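PDB 3IEG: DnaJ homolog subfamily C member 3, which serves as a co-chaperone in the unfolded protein response, binding misfolded proteins through its tetratricopeptide repeats and stimulating the ATPase activity of an Hsp70 partner. Local coordinates for residues A[6-9]-A[10-14]; A[103-106]-A[107-111]; A[254-257]-A[258-261]; A[262-265]-A[266-269]; A[133-136]-A[137-140]. All blocks are in the same frame, centred on the assembly; numbering follows the deposited sequence.

Contact 1. Residues A[6-9]-A[10-14]; sequences HLEL and GKKLL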
loop_
_atom_site.group_PDB
_atom_site.type_symbol
_atom_site.label_atom_id
_atom_site.label_comp_id
_atom_site.label_asym_id
_atom_site.label_seq_id
_atom_site.Cartn_x
_atom_site.Cartn_y
_atom_site.Cartn_z
ATOM N N HIS A 6 3.063 24.912 38.138
ATOM C CA HIS A 6 2.816 23.919 37.100
ATOM C C HIS A 6 4.105 23.578 36.351
ATOM O O HIS A 6 4.368 22.412 36.053
ATOM C CB HIS A 6 1.747 24.398 36.119
ATOM C CG HIS A 6 0.348 24.280 36.637
ATOM N ND1 HIS A 6 -0.198 23.083 37.047
ATOM C CD2 HIS A 6 -0.630 25.206 36.782
ATOM C CE1 HIS A 6 -1.445 23.278 37.437
ATOM N NE2 HIS A 6 -1.733 24.558 37.287
ATOM N N LEU A 7 4.909 24.597 36.068
ATOM C CA LEU A 7 6.158 24.405 35.352
ATOM C C LEU A 7 7.105 23.511 36.123
ATOM O O LEU A 7 7.656 22.559 35.575
ATOM C CB LEU A 7 6.820 25.743 35.044
ATOM C CG LEU A 7 6.234 26.508 33.860
ATOM C CD1 LEU A 7 6.765 27.934 33.829
ATOM C CD2 LEU A 7 6.513 25.781 32.540
ATOM N N GLU A 8 7.262 23.819 37.405
ATOM C CA GLU A 8 8.165 23.102 38.298
ATOM C C GLU A 8 7.781 21.622 38.438
ATOM O O GLU A 8 8.633 20.733 38.286
ATOM C CB GLU A 8 8.216 23.822 39.658
ATOM C CG GLU A 8 9.080 23.162 40.743
ATOM C CD GLU A 8 10.484 22.771 40.269
ATOM O OE1 GLU A 8 11.053 23.437 39.358
ATOM O OE2 GLU A 8 11.017 21.786 40.828
ATOM N N LEU A 9 6.497 21.372 38.701
ATOM C CA LEU A 9 5.964 20.013 38.800
ATOM C C LEU A 9 6.228 19.196 37.524
ATOM O O LEU A 9 6.743 18.072 37.590
ATOM C CB LEU A 9 4.462 20.057 39.104
ATOM C CG LEU A 9 3.889 19.290 40.312
ATOM C CD1 LEU A 9 4.052 17.753 40.213
ATOM C CD2 LEU A 9 4.477 19.818 41.641
ATOM N N GLY A 10 5.883 19.774 36.374
ATOM C CA GLY A 10 6.113 19.153 35.080
ATOM C C GLY A 10 7.550 18.714 34.860
ATOM O O GLY A 10 7.788 17.623 34.337
ATOM N N LYS A 11 8.498 19.561 35.258
ATOM C CA LYS A 11 9.921 19.251 35.163
ATOM C C LYS A 11 10.266 18.005 35.980
ATOM O O LYS A 11 10.954 17.105 35.486
ATOM C CB LYS A 11 10.754 20.466 35.597
ATOM C CG LYS A 11 12.225 20.193 35.933
ATOM C CD LYS A 11 13.125 21.340 35.453
ATOM C CE LYS A 11 14.453 21.424 36.233
ATOM N NZ LYS A 11 14.277 22.017 37.603
ATOM N N LYS A 12 9.768 17.956 37.221
ATOM C CA LYS A 12 9.918 16.780 38.087
ATOM C C LYS A 12 9.310 15.552 37.418
ATOM O O LYS A 12 9.983 14.524 37.262
ATOM C CB LYS A 12 9.253 17.006 39.447
ATOM C CG LYS A 12 10.022 17.899 40.411
ATOM C CD LYS A 12 9.229 18.057 41.721
ATOM C CE LYS A 12 10.129 18.383 42.929
ATOM N NZ LYS A 12 10.712 19.772 42.848
ATOM N N LEU A 13 8.047 15.675 37.006
ATOM C CA LEU A 13 7.340 14.584 36.340
ATOM C C LEU A 13 8.062 14.118 35.082
ATOM O O LEU A 13 8.199 12.917 34.863
ATOM C CB LEU A 13 5.887 14.975 36.038
ATOM C CG LEU A 13 4.970 15.080 37.265
ATOM C CD1 LEU A 13 3.652 15.777 36.939
ATOM C CD2 LEU A 13 4.721 13.710 37.916
ATOM N N LEU A 14 8.540 15.063 34.271
ATOM C CA LEU A 14 9.314 14.727 33.076
ATOM C C LEU A 14 10.554 13.927 33.444
ATOM O O LEU A 14 10.800 12.874 32.861
ATOM C CB LEU A 14 9.734 15.975 32.300
ATOM C CG LEU A 14 10.023 15.912 30.786
ATOM C CD1 LEU A 14 11.341 16.618 30.466
ATOM C CD2 LEU A 14 10.047 14.500 30.186
#
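Leu-9 and Leu-13, like the pairs before them, are joined by a regular alpha-helical bond, Leu-13 N reaching Leu-9 O at 2.8 Å with an N-H...O angle of 175°. Because residues three and four apart lie on one side of such a helix, Glu-8 can serve two lysines of the next turn at once. Its CG lies opposite the backbone N (chi1 178°), and a bend at chi2 carries the carboxylate across to them. Lys-12 stays extended as far as CE and then bends at its last torsion, which brings NZ to Glu-8 OE2 at 2.9 Å, on the anti lone pair that faces away from the other oxygen. The second pair is looser: Lys-11 NZ stands 3.9 Å from Glu-8 OE1, a long salt bridge. A glutamine in place of Glu-8 would probably leave both ammonium groups without the anion they share. Leu-9 and Leu-13 meet through their methyls, CD1 of Leu-9 lying 3.8 Å from CD1 of Leu-13, and both rest on Gln-25 of helix 19-32. Buried Gly-10 falls where the first helix of a TPR motif commonly carries a small residue. The helix is thus amphipathic: long charged chains, whose ion pairs near solvent probably add only modestly to stability, occupy one side, while leucines on others give it its hold on the neighbouring helices.

Contact 2. Residues A[103-106]-A[107-111]; sequences SEQE and EKEAE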
loop_
_atom_site.group_PDB
_atom_site.type_symbol
_atom_site.label_atom_id
_atom_site.label_comp_id
_atom_site.label_asym_id
_atom_site.label_seq_id
_atom_site.Cartn_x
_atom_site.Cartn_y
_atom_site.Cartn_z
ATOM N N SER A 103 25.327 26.546 21.943
ATOM C CA SER A 103 26.215 25.879 22.871
ATOM C C SER A 103 27.074 25.002 21.995
ATOM O O SER A 103 26.736 24.759 20.839
ATOM C CB SER A 103 25.427 25.027 23.862
ATOM O OG SER A 103 24.875 23.897 23.214
ATOM N N GLU A 104 28.184 24.531 22.539
ATOM C CA GLU A 104 29.068 23.641 21.805
ATOM C C GLU A 104 28.314 22.460 21.177
ATOM O O GLU A 104 28.481 22.172 19.995
ATOM C CB GLU A 104 30.184 23.151 22.721
ATOM C CG GLU A 104 31.067 22.114 22.082
ATOM C CD GLU A 104 32.276 21.791 22.912
ATOM O OE1 GLU A 104 32.217 21.952 24.157
ATOM O OE2 GLU A 104 33.289 21.372 22.310
ATOM N N GLN A 105 27.482 21.796 21.976
ATOM C CA GLN A 105 26.714 20.626 21.532
ATOM C C GLN A 105 25.753 20.961 20.388
ATOM O O GLN A 105 25.695 20.247 19.390
ATOM C CB GLN A 105 25.946 20.018 22.715
ATOM C CG GLN A 105 25.026 18.845 22.369
ATOM C CD GLN A 105 25.753 17.724 21.638
ATOM O OE1 GLN A 105 26.961 17.509 21.831
ATOM N NE2 GLN A 105 25.023 17.009 20.784
ATOM N N GLU A 106 25.012 22.052 20.554
ATOM C CA GLU A 106 24.144 22.581 19.516
ATOM C C GLU A 106 24.895 22.942 18.230
ATOM O O GLU A 106 24.410 22.671 17.134
ATOM C CB GLU A 106 23.365 23.783 20.047
ATOM C CG GLU A 106 22.222 23.374 20.928
ATOM C CD GLU A 106 21.723 24.472 21.828
ATOM O OE1 GLU A 106 22.367 25.533 21.946
ATOM O OE2 GLU A 106 20.662 24.259 22.430
ATOM N N GLU A 107 26.077 23.535 18.365
ATOM C CA GLU A 107 26.902 23.857 17.201
ATOM C C GLU A 107 27.285 22.601 16.394
ATOM O O GLU A 107 27.131 22.598 15.178
ATOM C CB GLU A 107 28.143 24.681 17.593
ATOM C CG GLU A 107 29.001 25.155 16.400
ATOM C CD GLU A 107 30.247 25.933 16.803
ATOM O OE1 GLU A 107 30.464 26.175 18.014
ATOM O OE2 GLU A 107 31.018 26.315 15.897
ATOM N N LYS A 108 27.757 21.548 17.067
ATOM C CA LYS A 108 28.151 20.304 16.383
ATOM C C LYS A 108 26.968 19.605 15.712
ATOM O O LYS A 108 27.092 19.130 14.582
ATOM C CB LYS A 108 28.889 19.322 17.323
ATOM C CG LYS A 108 29.418 18.051 16.589
ATOM C CD LYS A 108 30.196 17.057 17.479
ATOM C CE LYS A 108 31.716 17.347 17.482
ATOM N NZ LYS A 108 32.105 18.428 18.457
ATOM N N GLU A 109 25.834 19.551 16.415
ATOM C CA GLU A 109 24.588 18.956 15.898
ATOM C C GLU A 109 24.105 19.674 14.621
ATOM O O GLU A 109 23.756 19.020 13.638
ATOM C CB GLU A 109 23.499 18.956 16.987
ATOM C CG GLU A 109 22.657 17.685 17.058
ATOM C CD GLU A 109 21.880 17.524 18.387
ATOM O OE1 GLU A 109 20.641 17.339 18.330
ATOM O OE2 GLU A 109 22.498 17.562 19.485
ATOM N N ALA A 110 24.132 21.008 14.628
ATOM C CA ALA A 110 23.705 21.804 13.482
ATOM C C ALA A 110 24.642 21.708 12.278
ATOM O O ALA A 110 24.176 21.695 11.143
ATOM C CB ALA A 110 23.494 23.245 13.880
ATOM N N GLU A 111 25.951 21.647 12.516
ATOM C CA GLU A 111 26.924 21.463 11.427
ATOM C C GLU A 111 26.770 20.077 10.809
ATOM O O GLU A 111 26.849 19.908 9.587
ATOM C CB GLU A 111 28.367 21.657 11.917
ATOM C CG GLU A 111 28.700 23.073 12.378
ATOM C CD GLU A 111 29.012 24.047 11.242
ATOM O OE1 GLU A 111 29.678 25.075 11.525
ATOM O OE2 GLU A 111 28.603 23.804 10.076
#
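Ser-103 opens helix 104-132, its carbonyl O taking the bond from Glu-107 N at 2.8 Å. As N-cap it also meets Glu-106 in a capping box: Ser-103 OG accepts from Glu-106 N at 3.2 Å, and Glu-106 OE1 accepts from Ser-103 N at 3.1 Å. Serine suits the place because its short hydroxyl can reach a first-turn N-H that has no earlier carbonyl to serve it. Glu-104 contributes its carbonyl O, which receives Lys-108 N. Gln-105 reaches further, a bend at chi2 (55°) directing its amide along the helix, so that NE2 donates to Glu-109 OE2 at 2.9 Å. The acceptor lies near the plane of the amide and is met on its anti side, while amide and carboxylate planes are turned 56° apart. Since Glu-109 OE1 is hydrogen-bonded to His-79 NE2, one carboxylate ties two residues, and an alanine here would probably leave the Gln-105 amide able to turn and His-79 without this partner. Glu-106 completes the box with CG beside its own backbone N (chi1 -77°), which lets the extended chain run back toward the helix start. Acidic residues suit this end, where the helix dipole would probably favour negative charge. Around it, Glu-106 and Glu-109 lie against Leu-75 of helix 71-84, and Ala-110, small enough for close approach, packs on Val-97 and Leu-98 of helix 87-98.

Contact 3. Residues A[254-257]-A[258-261]; sequences TSKY and ESVM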
loop_
_atom_site.group_PDB
_atom_site.type_symbol
_atom_site.label_atom_id
_atom_site.label_comp_id
_atom_site.label_asym_id
_atom_site.label_seq_id
_atom_site.Cartn_x
_atom_site.Cartn_y
_atom_site.Cartn_z
ATOM N N THR A 254 -22.047 -19.307 -16.295
ATOM C CA THR A 254 -21.389 -19.047 -17.564
ATOM C C THR A 254 -21.870 -17.702 -18.097
ATOM O O THR A 254 -21.081 -16.766 -18.270
ATOM C CB THR A 254 -21.673 -20.169 -18.538
ATOM O OG1 THR A 254 -21.112 -21.364 -17.996
ATOM C CG2 THR A 254 -21.047 -19.897 -19.882
ATOM N N SER A 255 -23.181 -17.620 -18.297
ATOM C CA SER A 255 -23.876 -16.391 -18.635
ATOM C C SER A 255 -23.374 -15.201 -17.803
ATOM O O SER A 255 -23.058 -14.152 -18.360
ATOM C CB SER A 255 -25.378 -16.616 -18.438
ATOM O OG SER A 255 -26.108 -15.406 -18.438
ATOM N N LYS A 256 -23.292 -15.365 -16.482
ATOM C CA LYS A 256 -22.787 -14.308 -15.614
ATOM C C LYS A 256 -21.348 -13.887 -15.904
ATOM O O LYS A 256 -21.079 -12.695 -16.005
ATOM C CB LYS A 256 -22.936 -14.665 -14.139
ATOM C CG LYS A 256 -24.158 -14.045 -13.486
ATOM C CD LYS A 256 -24.038 -12.554 -13.280
ATOM C CE LYS A 256 -25.287 -12.047 -12.595
ATOM N NZ LYS A 256 -26.209 -11.390 -13.519
ATOM N N TYR A 257 -20.431 -14.846 -16.044
ATOM C CA TYR A 257 -19.054 -14.504 -16.387
ATOM C C TYR A 257 -18.927 -13.909 -17.795
ATOM O O TYR A 257 -18.008 -13.138 -18.076
ATOM C CB TYR A 257 -18.113 -15.686 -16.182
ATOM C CG TYR A 257 -17.537 -15.726 -14.788
ATOM C CD1 TYR A 257 -17.865 -16.751 -13.893
ATOM C CD2 TYR A 257 -16.682 -14.718 -14.343
ATOM C CE1 TYR A 257 -17.337 -16.772 -12.595
ATOM C CE2 TYR A 257 -16.155 -14.732 -13.051
ATOM C CZ TYR A 257 -16.485 -15.759 -12.189
ATOM O OH TYR A 257 -15.960 -15.751 -10.926
ATOM N N GLU A 258 -19.876 -14.247 -18.662
ATOM C CA GLU A 258 -19.920 -13.679 -19.996
ATOM C C GLU A 258 -20.068 -12.169 -19.873
ATOM O O GLU A 258 -19.357 -11.415 -20.530
ATOM C CB GLU A 258 -21.082 -14.261 -20.798
ATOM C CG GLU A 258 -20.738 -14.659 -22.228
ATOM C CD GLU A 258 -20.108 -16.051 -22.328
ATOM O OE1 GLU A 258 -20.795 -17.003 -22.777
ATOM O OE2 GLU A 258 -18.925 -16.191 -21.949
ATOM N N SER A 259 -20.976 -11.727 -19.014
ATOM C CA SER A 259 -21.192 -10.306 -18.850
ATOM C C SER A 259 -20.067 -9.638 -18.045
ATOM O O SER A 259 -19.798 -8.456 -18.225
ATOM C CB SER A 259 -22.561 -10.030 -18.250
ATOM O OG SER A 259 -22.678 -10.684 -17.009
ATOM N N VAL A 260 -19.393 -10.403 -17.188
ATOM C CA VAL A 260 -18.189 -9.915 -16.505
ATOM C C VAL A 260 -17.119 -9.465 -17.510
ATOM O O VAL A 260 -16.542 -8.399 -17.349
ATOM C CB VAL A 260 -17.633 -10.952 -15.493
ATOM C CG1 VAL A 260 -16.236 -10.568 -15.005
ATOM C CG2 VAL A 260 -18.576 -11.090 -14.321
HETATM N N MSE A 261 -16.882 -10.261 -18.550
HETATM C CA MSE A 261 -15.968 -9.870 -19.630
HETATM C C MSE A 261 -16.503 -8.747 -20.511
HETATM O O MSE A 261 -15.733 -7.969 -21.061
HETATM C CB MSE A 261 -15.633 -11.062 -20.501
HETATM C CG MSE A 261 -14.737 -12.055 -19.817
HETATM SE SE MSE A 261 -14.706 -13.763 -20.752
HETATM C CE MSE A 261 -14.146 -13.161 -22.543
#
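Ser-259 turns its hydroxyl back onto the helix that carries it, OG donating to Lys-256 O at 2.8 Å. The torsion responsible is chi1, whose value of 58° tucks OG in against the main chain and directs it at the preceding turn. Lys-256 O is also the acceptor of the ordinary helical bond from Val-260 N, at 3.1 Å and in the carbonyl plane, and so has two firm donors. Serine suits this partly exposed position because its short chain can satisfy its own hydroxyl without leaving the helix. Tyr-257 and Val-260 leave the helix in much the same direction and run next to each other. Val-260 has CG1 opposite the backbone N (chi1 168°) and CG2 beside it; its CB comes within 4.1 Å of Tyr-257 CD2, obliquely to the ring. The phenol end is fixed elsewhere, Tyr-257 OH being hydrogen-bonded to Glu-242 OE1. Thr-254 divides its two branches in a similar way: OG1 bonds Tyr-250 O, while CG2 runs alongside Glu-258, 4.1 Å from OE1 of that residue. Beyond the segments, Tyr-257 touches Ala-241 of helix 222-246 and Ser-274 of helix 268-284, and Val-260 touches Leu-237 and Ser-274. A large aromatic followed three residues later by a small apolar side chain, both wedged between the flanking helices, is characteristic of the second helix of a TPR motif, here that of TPR 7.

Contact 4. Residues A[262-265]-A[266-269]; sequences KTEP and SVAE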
loop_
_atom_site.group_PDB
_atom_site.type_symbol
_atom_site.label_atom_id
_atom_site.label_comp_id
_atom_site.label_asym_id
_atom_site.label_seq_id
_atom_site.Cartn_x
_atom_site.Cartn_y
_atom_site.Cartn_z
ATOM N N LYS A 262 -17.821 -8.678 -20.663
ATOM C CA LYS A 262 -18.439 -7.579 -21.377
ATOM C C LYS A 262 -18.097 -6.278 -20.644
ATOM O O LYS A 262 -17.524 -5.362 -21.235
ATOM C CB LYS A 262 -19.956 -7.767 -21.443
ATOM C CG LYS A 262 -20.558 -7.644 -22.842
ATOM C CD LYS A 262 -20.547 -8.995 -23.578
ATOM C CE LYS A 262 -21.517 -9.021 -24.761
ATOM N NZ LYS A 262 -21.055 -8.151 -25.888
ATOM N N THR A 263 -18.418 -6.221 -19.350
ATOM C CA THR A 263 -18.273 -4.987 -18.577
ATOM C C THR A 263 -16.822 -4.588 -18.232
ATOM O O THR A 263 -16.575 -3.451 -17.820
ATOM C CB THR A 263 -19.312 -4.864 -17.395
ATOM O OG1 THR A 263 -18.649 -4.716 -16.133
ATOM C CG2 THR A 263 -20.197 -6.055 -17.331
ATOM N N GLU A 264 -15.869 -5.497 -18.439
ATOM C CA GLU A 264 -14.451 -5.135 -18.410
ATOM C C GLU A 264 -13.620 -5.914 -19.425
ATOM O O GLU A 264 -12.971 -6.887 -19.064
ATOM C CB GLU A 264 -13.855 -5.276 -17.006
ATOM C CG GLU A 264 -12.398 -4.817 -16.904
ATOM C CD GLU A 264 -12.161 -3.461 -17.545
ATOM O OE1 GLU A 264 -12.723 -2.467 -17.052
ATOM O OE2 GLU A 264 -11.422 -3.391 -18.550
ATOM N N PRO A 265 -13.619 -5.470 -20.697
ATOM C CA PRO A 265 -12.921 -6.187 -21.773
ATOM C C PRO A 265 -11.456 -5.813 -21.942
ATOM O O PRO A 265 -10.719 -6.546 -22.597
ATOM C CB PRO A 265 -13.698 -5.793 -23.027
ATOM C CG PRO A 265 -14.454 -4.524 -22.662
ATOM C CD PRO A 265 -14.295 -4.258 -21.192
ATOM N N SER A 266 -11.042 -4.695 -21.348
ATOM C CA SER A 266 -9.676 -4.162 -21.509
ATOM C C SER A 266 -8.632 -4.874 -20.641
ATOM O O SER A 266 -7.574 -5.275 -21.134
ATOM C CB SER A 266 -9.645 -2.652 -21.223
ATOM O OG SER A 266 -10.565 -1.961 -22.054
ATOM N N VAL A 267 -8.928 -5.018 -19.352
ATOM C CA VAL A 267 -7.976 -5.588 -18.399
ATOM C C VAL A 267 -7.931 -7.097 -18.552
ATOM O O VAL A 267 -8.867 -7.783 -18.161
ATOM C CB VAL A 267 -8.343 -5.208 -16.954
ATOM C CG1 VAL A 267 -7.315 -5.754 -15.983
ATOM C CG2 VAL A 267 -8.459 -3.693 -16.815
ATOM N N ALA A 268 -6.829 -7.597 -19.111
ATOM C CA ALA A 268 -6.675 -9.018 -19.473
ATOM C C ALA A 268 -7.035 -10.009 -18.363
ATOM O O ALA A 268 -7.629 -11.060 -18.616
ATOM C CB ALA A 268 -5.263 -9.291 -19.997
ATOM N N GLU A 269 -6.689 -9.654 -17.135
ATOM C CA GLU A 269 -6.918 -10.507 -15.985
ATOM C C GLU A 269 -8.384 -10.899 -15.803
ATOM O O GLU A 269 -8.671 -11.990 -15.319
ATOM C CB GLU A 269 -6.382 -9.823 -14.725
ATOM C CG GLU A 269 -6.472 -10.640 -13.436
ATOM C CD GLU A 269 -5.604 -11.892 -13.447
ATOM O OE1 GLU A 269 -4.685 -12.002 -14.302
ATOM O OE2 GLU A 269 -5.848 -12.762 -12.580
#
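Ser-266 and Glu-264 meet in the short loop between helix 250-263 and helix 268-284, where the carboxylate of Glu-264 folds forward over the backbone that follows it. Its CG points away from the backbone N (chi1 -176°), and a bend at chi2 then brings OE2 within reach of two successive backbone amides. The firmer bond is from Val-267 N to Glu-264 OE2, 3.1 Å long with an N-H...O angle of 158°, approaching on the anti side and 24° out of the carboxylate plane. Ser-266 N also lies 3.1 Å from Glu-264 OE2, but its poorer angle makes that bond weak. Ser-266 adds its CB beside the same oxygen, and its small polar side chain suits an exposed place in the loop. Pro-265, between them, has no N-H to satisfy and a ring that restricts phi; it fits just after a helix, at a place where TPR motifs often have proline. Val-267 closes over the carboxylate from one side, its CG2 3.8 Å from Glu-264 CD. The other oxygen, Glu-264 OE1, is held by Tyr-199 OH and weakly by Gln-230 NE2, and Leu-234 of helix 222-246 touches the same side chain. Glutamate is thus buried here with each oxygen supplied with donors: backbone amides on one, neutral side chains on the other. Such donors would probably offset much of the cost of burying a charge, while tying the loop to helices 188-201 and 222-246.

Contact 5. Residues A[133-136]-A[137-140]; sequences GADY and TAAI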
loop_
_atom_site.group_PDB
_atom_site.type_symbol
_atom_site.label_atom_id
_atom_site.label_comp_id
_atom_site.label_asym_id
_atom_site.label_seq_id
_atom_site.Cartn_x
_atom_site.Cartn_y
_atom_site.Cartn_z
ATOM N N GLY A 133 13.674 12.607 -16.794
ATOM C CA GLY A 133 14.318 11.976 -17.940
ATOM C C GLY A 133 13.821 10.564 -18.153
ATOM O O GLY A 133 14.445 9.790 -18.878
ATOM N N ALA A 134 12.697 10.234 -17.512
ATOM C CA ALA A 134 12.069 8.916 -17.579
ATOM C C ALA A 134 13.044 7.770 -17.330
ATOM O O ALA A 134 12.910 6.683 -17.900
ATOM C CB ALA A 134 11.313 8.733 -18.886
ATOM N N ASP A 135 14.019 8.016 -16.467
ATOM C CA ASP A 135 14.879 6.942 -15.997
ATOM C C ASP A 135 14.460 6.491 -14.592
ATOM O O ASP A 135 15.042 6.914 -13.582
ATOM C CB ASP A 135 16.345 7.362 -16.031
ATOM C CG ASP A 135 17.281 6.208 -15.756
ATOM O OD1 ASP A 135 18.506 6.387 -15.941
ATOM O OD2 ASP A 135 16.797 5.125 -15.344
ATOM N N TYR A 136 13.464 5.608 -14.551
ATOM C CA TYR A 136 12.769 5.280 -13.313
ATOM C C TYR A 136 13.605 4.454 -12.368
ATOM O O TYR A 136 13.510 4.633 -11.153
ATOM C CB TYR A 136 11.397 4.646 -13.598
ATOM C CG TYR A 136 10.578 5.546 -14.482
ATOM C CD1 TYR A 136 10.247 5.173 -15.788
ATOM C CD2 TYR A 136 10.199 6.813 -14.039
ATOM C CE1 TYR A 136 9.519 6.039 -16.619
ATOM C CE2 TYR A 136 9.480 7.684 -14.853
ATOM C CZ TYR A 136 9.138 7.295 -16.137
ATOM O OH TYR A 136 8.425 8.173 -16.922
ATOM N N THR A 137 14.452 3.581 -12.911
ATOM C CA THR A 137 15.359 2.808 -12.054
ATOM C C THR A 137 16.455 3.671 -11.426
ATOM O O THR A 137 16.823 3.462 -10.276
ATOM C CB THR A 137 15.992 1.604 -12.767
ATOM O OG1 THR A 137 16.562 2.037 -14.002
ATOM C CG2 THR A 137 14.950 0.534 -13.034
ATOM N N ALA A 138 16.973 4.638 -12.170
ATOM C CA ALA A 138 17.930 5.577 -11.591
ATOM C C ALA A 138 17.257 6.369 -10.480
ATOM O O ALA A 138 17.806 6.493 -9.391
ATOM C CB ALA A 138 18.481 6.514 -12.650
ATOM N N ALA A 139 16.065 6.890 -10.762
ATOM C CA ALA A 139 15.279 7.607 -9.770
ATOM C C ALA A 139 15.069 6.810 -8.472
ATOM O O ALA A 139 15.313 7.352 -7.383
ATOM C CB ALA A 139 13.958 8.050 -10.353
ATOM N N ILE A 140 14.660 5.536 -8.566
ATOM C CA ILE A 140 14.412 4.762 -7.341
ATOM C C ILE A 140 15.658 4.734 -6.460
ATOM O O ILE A 140 15.564 4.937 -5.243
ATOM C CB ILE A 140 13.808 3.316 -7.543
ATOM C CG1 ILE A 140 14.885 2.259 -7.819
ATOM C CG2 ILE A 140 12.657 3.276 -8.573
ATOM C CD1 ILE A 140 15.074 1.261 -6.663
#
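Asp-135 caps the start of helix 136-149, its OD2 accepting from Ala-138 N at 3.2 Å in a nearly straight bond (N-H...O 162°). The amide comes from well above the carboxylate plane, 63° out of it. Thr-137 lends a second, weak bond from OG1 to the same OD2 at 3.4 Å, a chi1 of 51° swinging its hydroxyl back toward the aspartate. The methyl of Ala-138 lies beside the carboxylate, its CB 3.3 Å from Asp-135 CG. Aspartate suits the N-cap because its short acidic chain reaches a first-turn N-H and its charge would probably be favoured by the helix dipole. Behind this cap the first helical bonds form, Ala-139 N to Asp-135 O at 3.0 Å and Ile-140 N to Tyr-136 O at 3.0 Å. Further out, Asp-135 is also held by the end of the preceding helix: its own N bonds Ala-130 O, and Ala-134 N bonds Phe-131 O. Tyr-136 folds back over this turn, its ring covering Ala-134, with C of Ala-134 3.9 Å above the ring centre, and meets the ring of Phe-131. On the helix side, Ala-139, small enough for close approach, touches both Ala-130 of helix 104-132 and Cys-163 of helix 154-166. A Schellman motif, with Ala-134 at positive phi, passing directly into an aspartate N-cap makes the tight turn between helix 104-132 and helix 136-149 within TPR 4, the helix-turn-helix join of a TPR motif.

In the fold
Contacts 2 and 5 are surface contacts, and both cap helix starts with a short polar side chain; helix 104-132, which begins at contact 2, ends just before contact 5. Contacts 1, 3 and 4 are partly buried. Contact 1, near the N-terminus, pairs full charges across one turn of helix, whereas contact 3, mid-helix and more enclosed, relies on a hydroxyl-to-backbone bond and apolar packing. Contact 4 follows contact 3 directly on helix 250-263, their centres 11 Å apart, and there a buried carboxylate organises a loop. Contacts 1 and 3, with centres 69 Å apart on opposite sides of the chain's centre, reflect the elongated repeat array.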